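Local coordinates for protein gamma-glutamyltranspeptidase (PDB 6J3A) that probably acts as a gamma-glutamyltranspeptidase-like enzyme of the N-terminal nucleophile clan, related to the LmbA glutamyltranspeptidase homologues, at residues 423-428 against 433-438; 61-66 against 116-121; 305-310 against 342-347; 284-289 against 509-514. All coordinates share one frame; numbering follows the deposited sequence.

Interaction 1. Residues 423-428 against 433-438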
loop_
_atom_site.group_PDB
_atom_site.type_symbol
_atom_site.label_atom_id
_atom_site.label_comp_id
_atom_site.label_asym_id
_atom_site.label_seq_id
_atom_site.Cartn_x
_atom_site.Cartn_y
_atom_site.Cartn_z
ATOM N N HIS A 423 -6.820 -14.544 -2.037
ATOM C CA HIS A 423 -7.879 -13.981 -1.198
ATOM C C HIS A 423 -8.160 -12.521 -1.515
ATOM O O HIS A 423 -7.259 -11.789 -1.911
ATOM C CB HIS A 423 -7.540 -14.112 0.283
ATOM C CG HIS A 423 -8.715 -13.879 1.178
ATOM N ND1 HIS A 423 -9.017 -12.648 1.721
ATOM C CD2 HIS A 423 -9.684 -14.721 1.594
ATOM C CE1 HIS A 423 -10.115 -12.754 2.444
ATOM N NE2 HIS A 423 -10.547 -13.994 2.375
ATOM N N LEU A 424 -9.417 -12.113 -1.352
ATOM C CA LEU A 424 -9.756 -10.698 -1.361
ATOM C C LEU A 424 -10.896 -10.393 -0.379
ATOM O O LEU A 424 -11.777 -11.235 -0.164
ATOM C CB LEU A 424 -10.055 -10.197 -2.778
ATOM C CG LEU A 424 -11.440 -10.373 -3.387
ATOM C CD1 LEU A 424 -11.515 -9.597 -4.685
ATOM C CD2 LEU A 424 -11.725 -11.838 -3.641
ATOM N N ASP A 425 -10.828 -9.208 0.235
ATOM C CA ASP A 425 -11.884 -8.669 1.106
ATOM C C ASP A 425 -12.286 -7.312 0.585
ATOM O O ASP A 425 -11.436 -6.574 0.096
ATOM C CB ASP A 425 -11.381 -8.428 2.525
ATOM C CG ASP A 425 -10.801 -9.648 3.158
ATOM O OD1 ASP A 425 -11.602 -10.548 3.493
ATOM O OD2 ASP A 425 -9.570 -9.701 3.347
ATOM N N VAL A 426 -13.565 -6.967 0.718
ATOM C CA VAL A 426 -14.035 -5.616 0.383
ATOM C C VAL A 426 -15.035 -5.127 1.423
ATOM O O VAL A 426 -15.839 -5.896 1.923
ATOM C CB VAL A 426 -14.692 -5.529 -1.014
ATOM C CG1 VAL A 426 -14.978 -4.073 -1.391
ATOM C CG2 VAL A 426 -13.812 -6.172 -2.076
ATOM N N VAL A 427 -14.950 -3.846 1.752
ATOM C CA VAL A 427 -16.003 -3.148 2.474
ATOM C C VAL A 427 -16.289 -1.846 1.733
ATOM O O VAL A 427 -15.362 -1.133 1.347
ATOM C CB VAL A 427 -15.630 -2.907 3.944
ATOM C CG1 VAL A 427 -14.329 -2.132 4.080
ATOM C CG2 VAL A 427 -16.768 -2.206 4.679
ATOM N N ASP A 428 -17.564 -1.549 1.514
ATOM C CA ASP A 428 -17.944 -0.359 0.732
ATOM C C ASP A 428 -18.549 0.755 1.615
ATOM O O ASP A 428 -18.690 0.590 2.836
ATOM C CB ASP A 428 -18.860 -0.749 -0.442
ATOM C CG ASP A 428 -20.195 -1.329 -0.001
ATOM O OD1 ASP A 428 -20.609 -1.144 1.160
ATOM O OD2 ASP A 428 -20.848 -1.982 -0.835
ATOM N N MET A 433 -19.954 -5.959 3.405
ATOM C CA MET A 433 -18.652 -6.620 3.428
ATOM C C MET A 433 -18.709 -7.915 2.657
ATOM O O MET A 433 -19.788 -8.499 2.474
ATOM C CB MET A 433 -18.193 -6.914 4.846
ATOM C CG MET A 433 -18.215 -5.703 5.749
ATOM S SD MET A 433 -17.692 -6.120 7.417
ATOM C CE MET A 433 -15.942 -5.855 7.255
ATOM N N VAL A 434 -17.531 -8.352 2.218
ATOM C CA VAL A 434 -17.358 -9.623 1.518
ATOM C C VAL A 434 -15.948 -10.179 1.814
ATOM O O VAL A 434 -14.995 -9.423 1.943
ATOM C CB VAL A 434 -17.647 -9.458 0.009
ATOM C CG1 VAL A 434 -16.575 -8.638 -0.686
ATOM C CG2 VAL A 434 -17.827 -10.802 -0.660
ATOM N N ALA A 435 -15.836 -11.494 1.966
ATOM C CA ALA A 435 -14.535 -12.165 2.140
ATOM C C ALA A 435 -14.560 -13.451 1.323
ATOM O O ALA A 435 -15.423 -14.304 1.545
ATOM C CB ALA A 435 -14.266 -12.475 3.605
ATOM N N ALA A 436 -13.632 -13.584 0.378
ATOM C CA ALA A 436 -13.625 -14.727 -0.539
ATOM C C ALA A 436 -12.235 -15.301 -0.628
ATOM O O ALA A 436 -11.258 -14.560 -0.659
ATOM C CB ALA A 436 -14.099 -14.308 -1.921
ATOM N N THR A 437 -12.162 -16.622 -0.714
ATOM C CA THR A 437 -10.900 -17.338 -0.816
ATOM C C THR A 437 -10.924 -18.147 -2.107
ATOM O O THR A 437 -11.197 -19.334 -2.068
ATOM C CB THR A 437 -10.716 -18.239 0.425
ATOM O OG1 THR A 437 -10.718 -17.427 1.603
ATOM C CG2 THR A 437 -9.412 -19.013 0.391
ATOM N N PRO A 438 -10.674 -17.502 -3.268
ATOM C CA PRO A 438 -10.678 -18.259 -4.518
ATOM C C PRO A 438 -9.377 -19.011 -4.774
ATOM O O PRO A 438 -8.300 -18.538 -4.424
ATOM C CB PRO A 438 -10.903 -17.184 -5.581
ATOM C CG PRO A 438 -10.279 -15.980 -4.997
ATOM C CD PRO A 438 -10.565 -16.055 -3.528
#
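The H423 imidazole is the flat group that reaches over to 433-438: A436 O lies over one of its faces, while T437 OG1 and the D425 carboxylate carbon sit at its edge, near the ring plane. Several of these approaches are too short in the model, so the exact seat of the ring is doubtful. With CG anti to the backbone N (chi1 -165°), the ring swings across the partner strand, and its NE2 comes 4.2 Å from A435 CB. Replacing H423 by an alanine would probably open a gap beside the A435 methyl. The two strands form an antiparallel beta hairpin, their short axes 4.8 Å apart. A436 N donates to L424 O (3.0 Å), and V426 and V434 bond each other in both directions, V426 N to V434 O at 3.1 Å. Next to the latter pair, V434 CG1 lies alongside V426 CB at 3.6 Å. L424 CD2 touches A436 CB (3.8 Å) on that same face; on the other, V427 CG2 meets M433 CG (3.9 Å) and D425 OD1 lies by A435 CB. T437 also touches T421, the first modelled residue after a gap, consistent with the self-cleaved N-terminus of this family. Strands 13-17 and 61-66 flank the hairpin; strand 590-594 covers D425 and V427, helix 36-50 covers V426 and V434.

Interaction 2. Residues 61-66 against 116-121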
loop_
_atom_site.group_PDB
_atom_site.type_symbol
_atom_site.label_atom_id
_atom_site.label_comp_id
_atom_site.label_asym_id
_atom_site.label_seq_id
_atom_site.Cartn_x
_atom_site.Cartn_y
_atom_site.Cartn_z
ATOM N N VAL A 61 -14.345 -21.261 -5.059
ATOM C CA VAL A 61 -14.344 -20.172 -4.090
ATOM C C VAL A 61 -15.505 -20.319 -3.093
ATOM O O VAL A 61 -16.648 -20.482 -3.504
ATOM C CB VAL A 61 -14.391 -18.780 -4.781
ATOM C CG1 VAL A 61 -15.675 -18.568 -5.572
ATOM C CG2 VAL A 61 -14.218 -17.672 -3.759
ATOM N N PRO A 62 -15.207 -20.297 -1.780
ATOM C CA PRO A 62 -16.220 -19.933 -0.775
ATOM C C PRO A 62 -16.300 -18.420 -0.613
ATOM O O PRO A 62 -15.269 -17.775 -0.473
ATOM C CB PRO A 62 -15.701 -20.561 0.531
ATOM C CG PRO A 62 -14.458 -21.304 0.187
ATOM C CD PRO A 62 -13.989 -20.839 -1.156
ATOM N N ILE A 63 -17.506 -17.864 -0.619
ATOM C CA ILE A 63 -17.684 -16.432 -0.391
ATOM C C ILE A 63 -18.531 -16.208 0.859
ATOM O O ILE A 63 -19.618 -16.765 0.979
ATOM C CB ILE A 63 -18.354 -15.741 -1.592
ATOM C CG1 ILE A 63 -17.633 -16.104 -2.897
ATOM C CG2 ILE A 63 -18.364 -14.225 -1.394
ATOM C CD1 ILE A 63 -18.421 -15.752 -4.143
ATOM N N LEU A 64 -18.014 -15.397 1.782
ATOM C CA LEU A 64 -18.772 -14.922 2.934
ATOM C C LEU A 64 -19.223 -13.503 2.675
ATOM O O LEU A 64 -18.393 -12.620 2.489
ATOM C CB LEU A 64 -17.903 -14.926 4.183
ATOM C CG LEU A 64 -17.857 -16.234 4.956
ATOM C CD1 LEU A 64 -16.698 -16.202 5.934
ATOM C CD2 LEU A 64 -19.165 -16.464 5.695
ATOM N N LEU A 65 -20.528 -13.276 2.701
ATOM C CA LEU A 65 -21.066 -11.944 2.485
ATOM C C LEU A 65 -21.808 -11.465 3.736
ATOM O O LEU A 65 -22.410 -12.257 4.461
ATOM C CB LEU A 65 -21.951 -11.886 1.236
ATOM C CG LEU A 65 -23.025 -12.951 0.982
ATOM C CD1 LEU A 65 -24.104 -12.389 0.059
ATOM C CD2 LEU A 65 -22.460 -14.234 0.377
ATOM N N ALA A 66 -21.728 -10.163 3.984
ATOM C CA ALA A 66 -22.387 -9.528 5.119
ATOM C C ALA A 66 -22.958 -8.208 4.633
ATOM O O ALA A 66 -22.365 -7.160 4.899
ATOM C CB ALA A 66 -21.395 -9.298 6.247
ATOM N N MET A 116 -20.986 -15.324 -10.608
ATOM C CA MET A 116 -22.139 -14.912 -11.394
ATOM C C MET A 116 -23.336 -14.732 -10.487
ATOM O O MET A 116 -24.095 -13.791 -10.658
ATOM C CB MET A 116 -22.476 -15.938 -12.485
ATOM C CG MET A 116 -21.543 -15.964 -13.685
ATOM S SD MET A 116 -21.097 -14.354 -14.358
ATOM C CE MET A 116 -19.545 -14.090 -13.504
ATOM N N LEU A 117 -23.506 -15.647 -9.536
ATOM C CA LEU A 117 -24.603 -15.541 -8.572
ATOM C C LEU A 117 -24.466 -14.283 -7.735
ATOM O O LEU A 117 -25.435 -13.544 -7.549
ATOM C CB LEU A 117 -24.675 -16.756 -7.636
ATOM C CG LEU A 117 -25.784 -17.791 -7.862
ATOM C CD1 LEU A 117 -25.811 -18.749 -6.686
ATOM C CD2 LEU A 117 -27.176 -17.198 -8.035
ATOM N N LEU A 118 -23.256 -14.054 -7.231
ATOM C CA LEU A 118 -22.964 -12.860 -6.447
ATOM C C LEU A 118 -23.319 -11.593 -7.216
ATOM O O LEU A 118 -24.071 -10.752 -6.732
ATOM C CB LEU A 118 -21.495 -12.837 -6.027
ATOM C CG LEU A 118 -21.166 -11.817 -4.927
ATOM C CD1 LEU A 118 -21.800 -12.161 -3.585
ATOM C CD2 LEU A 118 -19.664 -11.710 -4.761
ATOM N N LEU A 119 -22.792 -11.482 -8.423
ATOM C CA LEU A 119 -23.089 -10.350 -9.283
ATOM C C LEU A 119 -24.595 -10.186 -9.517
ATOM O O LEU A 119 -25.118 -9.088 -9.439
ATOM C CB LEU A 119 -22.348 -10.487 -10.622
ATOM C CG LEU A 119 -22.185 -9.231 -11.492
ATOM C CD1 LEU A 119 -21.472 -8.110 -10.750
ATOM C CD2 LEU A 119 -21.424 -9.555 -12.767
ATOM N N ARG A 120 -25.291 -11.283 -9.764
ATOM C CA ARG A 120 -26.709 -11.229 -10.111
ATOM C C ARG A 120 -27.585 -10.800 -8.937
ATOM O O ARG A 120 -28.495 -9.982 -9.107
ATOM C CB ARG A 120 -27.175 -12.589 -10.625
ATOM C CG ARG A 120 -28.583 -12.583 -11.208
ATOM C CD ARG A 120 -29.160 -13.977 -11.317
ATOM N NE ARG A 120 -29.284 -14.617 -10.005
ATOM C CZ ARG A 120 -29.927 -15.756 -9.756
ATOM N NH1 ARG A 120 -30.538 -16.434 -10.724
ATOM N NH2 ARG A 120 -29.962 -16.222 -8.511
ATOM N N ASP A 121 -27.318 -11.375 -7.766
ATOM C CA ASP A 121 -28.137 -11.149 -6.568
ATOM C C ASP A 121 -27.751 -9.892 -5.786
ATOM O O ASP A 121 -28.632 -9.147 -5.355
ATOM C CB ASP A 121 -28.091 -12.376 -5.639
ATOM C CG ASP A 121 -28.816 -13.586 -6.219
ATOM O OD1 ASP A 121 -29.445 -13.478 -7.288
ATOM O OD2 ASP A 121 -28.762 -14.662 -5.599
#
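L118 of helix 111-122 packs on I63 and L65 of strand 61-66, a helix-on-sheet contact consistent with the layered alpha-beta-beta-alpha architecture of N-terminal nucleophile enzymes. The touching is done by methyl groups alone. L118 carries the contact from the helix side: a chi1 of -166° sets its CG opposite the backbone N, and the side chain extends from the helix toward the strand and opens its fork there. CD2 of L118 faces CD1 of I63 at 4.3 Å, and CD1 of L118 meets CD1 of L65 at 4.3 Å, so that one leucine spans two strand residues whose side chains leave the same face. I63 reaches out by an extended outer chain (chi2 166°), which carries its CD1 toward the helix. The backbones stay well apart, with I63 CA and L118 CA 8.8 Å from each other, no hydrogen bond crosses, and only about 120 Å² is buried. The same side of the helix continues the packing: W115 touches V61 and I63, and H122 touches L65. All three touching residues are buried, and Y37 of helix 36-50 and L75 of the neighbouring strand 73-77, each touching both L65 and L118, close the patch. Further on in the helix, R120 and D121 are polar: R120 pairs with E210, D121 with the Y257 hydroxyl, and R120 NE donates to D121 OD1 (3.0 Å) from above the carboxylate plane, 38° out of it.

Interaction 3. Residues 305-310 against 342-347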
loop_
_atom_site.group_PDB
_atom_site.type_symbol
_atom_site.label_atom_id
_atom_site.label_comp_id
_atom_site.label_asym_id
_atom_site.label_seq_id
_atom_site.Cartn_x
_atom_site.Cartn_y
_atom_site.Cartn_z
ATOM N N LEU A 305 -2.099 -22.647 21.991
ATOM C CA LEU A 305 -2.731 -22.597 20.676
ATOM C C LEU A 305 -2.316 -23.724 19.739
ATOM O O LEU A 305 -3.124 -24.161 18.916
ATOM C CB LEU A 305 -2.452 -21.252 20.005
ATOM C CG LEU A 305 -3.036 -20.013 20.699
ATOM C CD1 LEU A 305 -2.861 -18.772 19.835
ATOM C CD2 LEU A 305 -4.499 -20.175 21.078
ATOM N N VAL A 306 -1.062 -24.172 19.841
ATOM C CA VAL A 306 -0.543 -25.256 18.984
ATOM C C VAL A 306 -1.243 -26.579 19.336
ATOM O O VAL A 306 -1.827 -27.255 18.480
ATOM C CB VAL A 306 1.003 -25.366 19.094
ATOM C CG1 VAL A 306 1.547 -26.632 18.424
ATOM C CG2 VAL A 306 1.660 -24.136 18.479
ATOM N N GLU A 307 -1.190 -26.925 20.613
ATOM C CA GLU A 307 -1.849 -28.135 21.096
ATOM C C GLU A 307 -3.356 -28.115 20.811
ATOM O O GLU A 307 -3.921 -29.114 20.369
ATOM C CB GLU A 307 -1.563 -28.341 22.591
ATOM C CG GLU A 307 -0.090 -28.570 22.910
ATOM C CD GLU A 307 0.522 -29.602 21.998
ATOM O OE1 GLU A 307 1.233 -29.201 21.054
ATOM O OE2 GLU A 307 0.246 -30.809 22.199
ATOM N N GLY A 308 -3.990 -26.974 21.044
ATOM C CA GLY A 308 -5.406 -26.801 20.726
ATOM C C GLY A 308 -5.699 -26.995 19.247
ATOM O O GLY A 308 -6.660 -27.666 18.880
ATOM N N CYS A 309 -4.849 -26.416 18.401
ATOM C CA CYS A 309 -4.929 -26.602 16.952
ATOM C C CYS A 309 -4.810 -28.074 16.521
ATOM O O CYS A 309 -5.596 -28.537 15.687
ATOM C CB CYS A 309 -3.866 -25.769 16.259
ATOM S SG CYS A 309 -3.812 -26.030 14.479
ATOM N N LYS A 310 -3.843 -28.795 17.094
ATOM C CA LYS A 310 -3.693 -30.242 16.842
ATOM C C LYS A 310 -4.987 -31.005 17.119
ATOM O O LYS A 310 -5.438 -31.793 16.295
ATOM C CB LYS A 310 -2.524 -30.835 17.658
ATOM C CG LYS A 310 -1.185 -30.780 16.918
ATOM C CD LYS A 310 -0.070 -30.074 17.674
ATOM C CE LYS A 310 0.964 -31.017 18.234
ATOM N NZ LYS A 310 2.155 -30.247 18.694
ATOM N N GLU A 342 -8.606 -30.405 28.520
ATOM C CA GLU A 342 -7.785 -31.146 29.497
ATOM C C GLU A 342 -6.686 -31.956 28.817
ATOM O O GLU A 342 -5.650 -32.245 29.426
ATOM C CB GLU A 342 -8.644 -32.117 30.324
ATOM C CG GLU A 342 -9.797 -31.501 31.113
ATOM C CD GLU A 342 -9.364 -30.418 32.101
ATOM O OE1 GLU A 342 -8.182 -30.408 32.533
ATOM O OE2 GLU A 342 -10.217 -29.568 32.460
ATOM N N LEU A 343 -6.927 -32.332 27.563
ATOM C CA LEU A 343 -5.936 -33.037 26.751
ATOM C C LEU A 343 -4.735 -32.180 26.343
ATOM O O LEU A 343 -3.748 -32.711 25.826
ATOM C CB LEU A 343 -6.598 -33.624 25.497
ATOM C CG LEU A 343 -7.722 -34.637 25.739
ATOM C CD1 LEU A 343 -8.459 -34.914 24.441
ATOM C CD2 LEU A 343 -7.170 -35.926 26.343
ATOM N N VAL A 344 -4.830 -30.865 26.547
ATOM C CA VAL A 344 -3.674 -29.971 26.439
ATOM C C VAL A 344 -2.793 -30.230 27.666
ATOM O O VAL A 344 -3.206 -29.964 28.792
ATOM C CB VAL A 344 -4.085 -28.477 26.381
ATOM C CG1 VAL A 344 -2.863 -27.584 26.212
ATOM C CG2 VAL A 344 -5.064 -28.212 25.242
ATOM N N GLY A 345 -1.599 -30.766 27.437
ATOM C CA GLY A 345 -0.659 -31.100 28.508
ATOM C C GLY A 345 0.534 -30.173 28.479
ATOM O O GLY A 345 0.666 -29.350 27.577
ATOM N N ASP A 346 1.400 -30.311 29.477
ATOM C CA ASP A 346 2.641 -29.537 29.548
ATOM C C ASP A 346 3.551 -29.790 28.351
ATOM O O ASP A 346 4.243 -28.875 27.893
ATOM C CB ASP A 346 3.401 -29.861 30.837
ATOM C CG ASP A 346 2.697 -29.345 32.089
ATOM O OD1 ASP A 346 1.652 -28.657 31.988
ATOM O OD2 ASP A 346 3.201 -29.643 33.195
ATOM N N LYS A 347 3.541 -31.033 27.866
ATOM C CA LYS A 347 4.349 -31.466 26.722
ATOM C C LYS A 347 3.577 -31.442 25.398
ATOM O O LYS A 347 2.339 -31.441 25.355
ATOM C CB LYS A 347 4.939 -32.866 26.968
ATOM C CG LYS A 347 6.415 -32.874 27.350
ATOM C CD LYS A 347 6.742 -32.038 28.588
ATOM C CE LYS A 347 8.152 -32.310 29.124
ATOM N NZ LYS A 347 9.225 -32.372 28.080
#
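E307 and V344 meet flank to tip: the CB of the glutamate, which points toward the loop, receives the CG1 methyl of V344 at 3.9 Å. That methyl stands anti to the valine N (chi1 -178°), which carries it over to the helix surface. Beyond CB the glutamate chain bends at chi2 (-48°), and its carboxylate turns along the loop instead of into it, bringing OE2 within 3.8 Å of K347 O, a proximity and not a bond. The backbones are close, E307 CA lying 5.9 Å from V344 CA. Here a loop that leaves helix 334-341 lies against one side of the long helix 299-319, to which it is also tied by a hydrogen bond from H303 NE2 to G345 O; V344 further touches L311. Two partners fix the rotation of the carboxylate. K310, one turn on in the same helix, brings NZ to the syn lone pair of OE1 at 2.7 Å, a salt bridge, and OE2 accepts a bond from S349 N, just past the loop segment. An alanine at E307 would keep the CB contact with V344 but would probably leave the K310 ammonium without its mate and S349 N without its acceptor.

Interaction 4. Residues 284-289 against 509-514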
loop_
_atom_site.group_PDB
_atom_site.type_symbol
_atom_site.label_atom_id
_atom_site.label_comp_id
_atom_site.label_asym_id
_atom_site.label_seq_id
_atom_site.Cartn_x
_atom_site.Cartn_y
_atom_site.Cartn_z
ATOM N N GLN A 284 -13.610 -24.447 16.285
ATOM C CA GLN A 284 -13.236 -25.477 17.275
ATOM C C GLN A 284 -12.038 -25.062 18.117
ATOM O O GLN A 284 -11.974 -25.364 19.305
ATOM C CB GLN A 284 -12.949 -26.823 16.602
ATOM C CG GLN A 284 -14.209 -27.595 16.227
ATOM C CD GLN A 284 -14.000 -29.087 16.106
ATOM O OE1 GLN A 284 -14.314 -29.673 15.075
ATOM N NE2 GLN A 284 -13.472 -29.714 17.162
ATOM N N GLN A 285 -11.098 -24.363 17.498
ATOM C CA GLN A 285 -9.950 -23.827 18.227
ATOM C C GLN A 285 -10.343 -22.781 19.276
ATOM O O GLN A 285 -9.743 -22.726 20.354
ATOM C CB GLN A 285 -8.920 -23.264 17.254
ATOM C CG GLN A 285 -8.139 -24.347 16.526
ATOM C CD GLN A 285 -7.265 -23.780 15.425
ATOM O OE1 GLN A 285 -6.132 -23.386 15.668
ATOM N NE2 GLN A 285 -7.792 -23.735 14.210
ATOM N N LEU A 286 -11.357 -21.980 18.952
ATOM C CA LEU A 286 -11.885 -20.949 19.848
ATOM C C LEU A 286 -12.650 -21.561 21.006
ATOM O O LEU A 286 -12.500 -21.132 22.157
ATOM C CB LEU A 286 -12.832 -20.014 19.088
ATOM C CG LEU A 286 -12.222 -19.038 18.093
ATOM C CD1 LEU A 286 -13.324 -18.346 17.311
ATOM C CD2 LEU A 286 -11.368 -18.013 18.810
ATOM N N ALA A 287 -13.487 -22.549 20.684
ATOM C CA ALA A 287 -14.204 -23.332 21.695
ATOM C C ALA A 287 -13.291 -24.081 22.676
ATOM O O ALA A 287 -13.666 -24.330 23.815
ATOM C CB ALA A 287 -15.139 -24.310 21.021
ATOM N N LEU A 288 -12.097 -24.427 22.226
ATOM C CA LEU A 288 -11.108 -25.102 23.073
ATOM C C LEU A 288 -10.507 -24.216 24.148
ATOM O O LEU A 288 -10.050 -24.716 25.176
ATOM C CB LEU A 288 -9.968 -25.688 22.215
ATOM C CG LEU A 288 -9.810 -27.202 22.007
ATOM C CD1 LEU A 288 -10.978 -28.037 22.484
ATOM C CD2 LEU A 288 -9.531 -27.501 20.540
ATOM N N LEU A 289 -10.504 -22.911 23.914
ATOM C CA LEU A 289 -9.756 -22.001 24.760
ATOM C C LEU A 289 -10.377 -21.878 26.147
ATOM O O LEU A 289 -11.595 -21.903 26.274
ATOM C CB LEU A 289 -9.684 -20.623 24.101
ATOM C CG LEU A 289 -8.963 -20.569 22.748
ATOM C CD1 LEU A 289 -9.240 -19.240 22.052
ATOM C CD2 LEU A 289 -7.464 -20.811 22.891
ATOM N N TRP A 509 -3.282 -19.656 10.689
ATOM C CA TRP A 509 -2.827 -18.289 10.554
ATOM C C TRP A 509 -3.936 -17.304 10.889
ATOM O O TRP A 509 -3.699 -16.326 11.594
ATOM C CB TRP A 509 -2.306 -18.052 9.135
ATOM C CG TRP A 509 -0.973 -18.697 8.836
ATOM C CD1 TRP A 509 0.013 -19.057 9.729
ATOM C CD2 TRP A 509 -0.462 -18.998 7.538
ATOM N NE1 TRP A 509 1.089 -19.600 9.056
ATOM C CE2 TRP A 509 0.829 -19.562 7.711
ATOM C CE3 TRP A 509 -0.975 -18.854 6.235
ATOM C CZ2 TRP A 509 1.604 -19.986 6.634
ATOM C CZ3 TRP A 509 -0.201 -19.259 5.167
ATOM C CH2 TRP A 509 1.075 -19.828 5.372
ATOM N N GLN A 510 -5.138 -17.585 10.399
ATOM C CA GLN A 510 -6.300 -16.753 10.691
ATOM C C GLN A 510 -6.659 -16.750 12.169
ATOM O O GLN A 510 -7.009 -15.699 12.704
ATOM C CB GLN A 510 -7.518 -17.187 9.875
ATOM C CG GLN A 510 -7.534 -16.631 8.476
ATOM C CD GLN A 510 -8.630 -17.231 7.626
ATOM O OE1 GLN A 510 -8.524 -18.381 7.159
ATOM N NE2 GLN A 510 -9.693 -16.458 7.406
ATOM N N LEU A 511 -6.595 -17.915 12.821
ATOM C CA LEU A 511 -6.824 -17.974 14.265
ATOM C C LEU A 511 -5.836 -17.076 15.000
ATOM O O LEU A 511 -6.233 -16.311 15.874
ATOM C CB LEU A 511 -6.719 -19.391 14.831
ATOM C CG LEU A 511 -7.002 -19.355 16.351
ATOM C CD1 LEU A 511 -8.470 -19.608 16.634
ATOM C CD2 LEU A 511 -6.105 -20.292 17.138
ATOM N N HIS A 512 -4.559 -17.163 14.640
ATOM C CA HIS A 512 -3.543 -16.342 15.312
ATOM C C HIS A 512 -3.848 -14.859 15.068
ATOM O O HIS A 512 -3.890 -14.054 16.009
ATOM C CB HIS A 512 -2.119 -16.713 14.870
ATOM C CG HIS A 512 -1.867 -18.190 14.834
ATOM N ND1 HIS A 512 -2.532 -19.069 15.655
ATOM C CD2 HIS A 512 -1.050 -18.943 14.062
ATOM C CE1 HIS A 512 -2.129 -20.300 15.395
ATOM N NE2 HIS A 512 -1.229 -20.250 14.431
ATOM N N PHE A 513 -4.117 -14.524 13.812
ATOM C CA PHE A 513 -4.487 -13.161 13.424
ATOM C C PHE A 513 -5.688 -12.619 14.193
ATOM O O PHE A 513 -5.591 -11.570 14.831
ATOM C CB PHE A 513 -4.791 -13.138 11.935
ATOM C CG PHE A 513 -5.451 -11.887 11.466
ATOM C CD1 PHE A 513 -4.730 -10.717 11.359
ATOM C CD2 PHE A 513 -6.790 -11.887 11.113
ATOM C CE1 PHE A 513 -5.333 -9.556 10.907
ATOM C CE2 PHE A 513 -7.401 -10.733 10.661
ATOM C CZ PHE A 513 -6.670 -9.565 10.555
ATOM N N PHE A 514 -6.809 -13.334 14.120
ATOM C CA PHE A 514 -8.049 -12.904 14.770
ATOM C C PHE A 514 -7.894 -12.691 16.269
ATOM O O PHE A 514 -8.426 -11.719 16.803
ATOM C CB PHE A 514 -9.174 -13.898 14.531
ATOM C CG PHE A 514 -10.396 -13.638 15.373
ATOM C CD1 PHE A 514 -11.395 -12.781 14.920
ATOM C CD2 PHE A 514 -10.544 -14.253 16.615
ATOM C CE1 PHE A 514 -12.519 -12.548 15.686
ATOM C CE2 PHE A 514 -11.663 -14.019 17.387
ATOM C CZ PHE A 514 -12.654 -13.166 16.923
#
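L511 is wedged against Q285 and L286, its CD1 touching both and its CD2 turned to the glutamine amide. CD1 rests on Q285 CB at 3.7 Å and on L286 CD2 at 4.0 Å; CD2 lies 3.4 Å from Q285 OE1. A first torsion near 180° (chi1 -179°) turns the leucine fork away from its own backbone N and out toward the other helix. L286, running past L511 in the opposite sense, also brings CD2 to F514 CE2 at 4.3 Å, obliquely to the ring. One step outward, the F514 ring is itself placed by an edge-to-face contact with W268 and by packing on F498 and M496 of strand 493-499. Helices 280-288 and 506-519 carry these residues; their short axes cross at -49° and stay 11.2 Å apart, spanned by side chains. Q285 also touches C309 and A312 of helix 299-319. No hydrogen bond joins the two segments: the contact is van der Waals packing of leucine on leucine, on a phenyl ring and on an amide, while the buried Q285 NE2 ties the two helices just beside it, donating to V281 O in its own helix and to D507 O in the other.

In the fold
Interactions 1 and 2 share a continuous piece of sheet: strand 61-66 lies next to strand 433-436, with A435 O 2.8 Å from L64 N and M433 O 3.0 Å from A66 N. Interactions 3 and 4 form a second pair, with centres 13 Å apart, where consecutive helices 280-288 and 299-319 touch, L305 CD2 lying 3.5 Å from L289 CD2. The pairs do not meet: nearest atoms of interactions 1 and 4 are about 6 Å apart, and interactions 2 and 3 lie on opposite sides of the chain's centre, their centres 37 Å apart. Interaction 1, beside T421, is probably nearest the catalytic centre expected for this family.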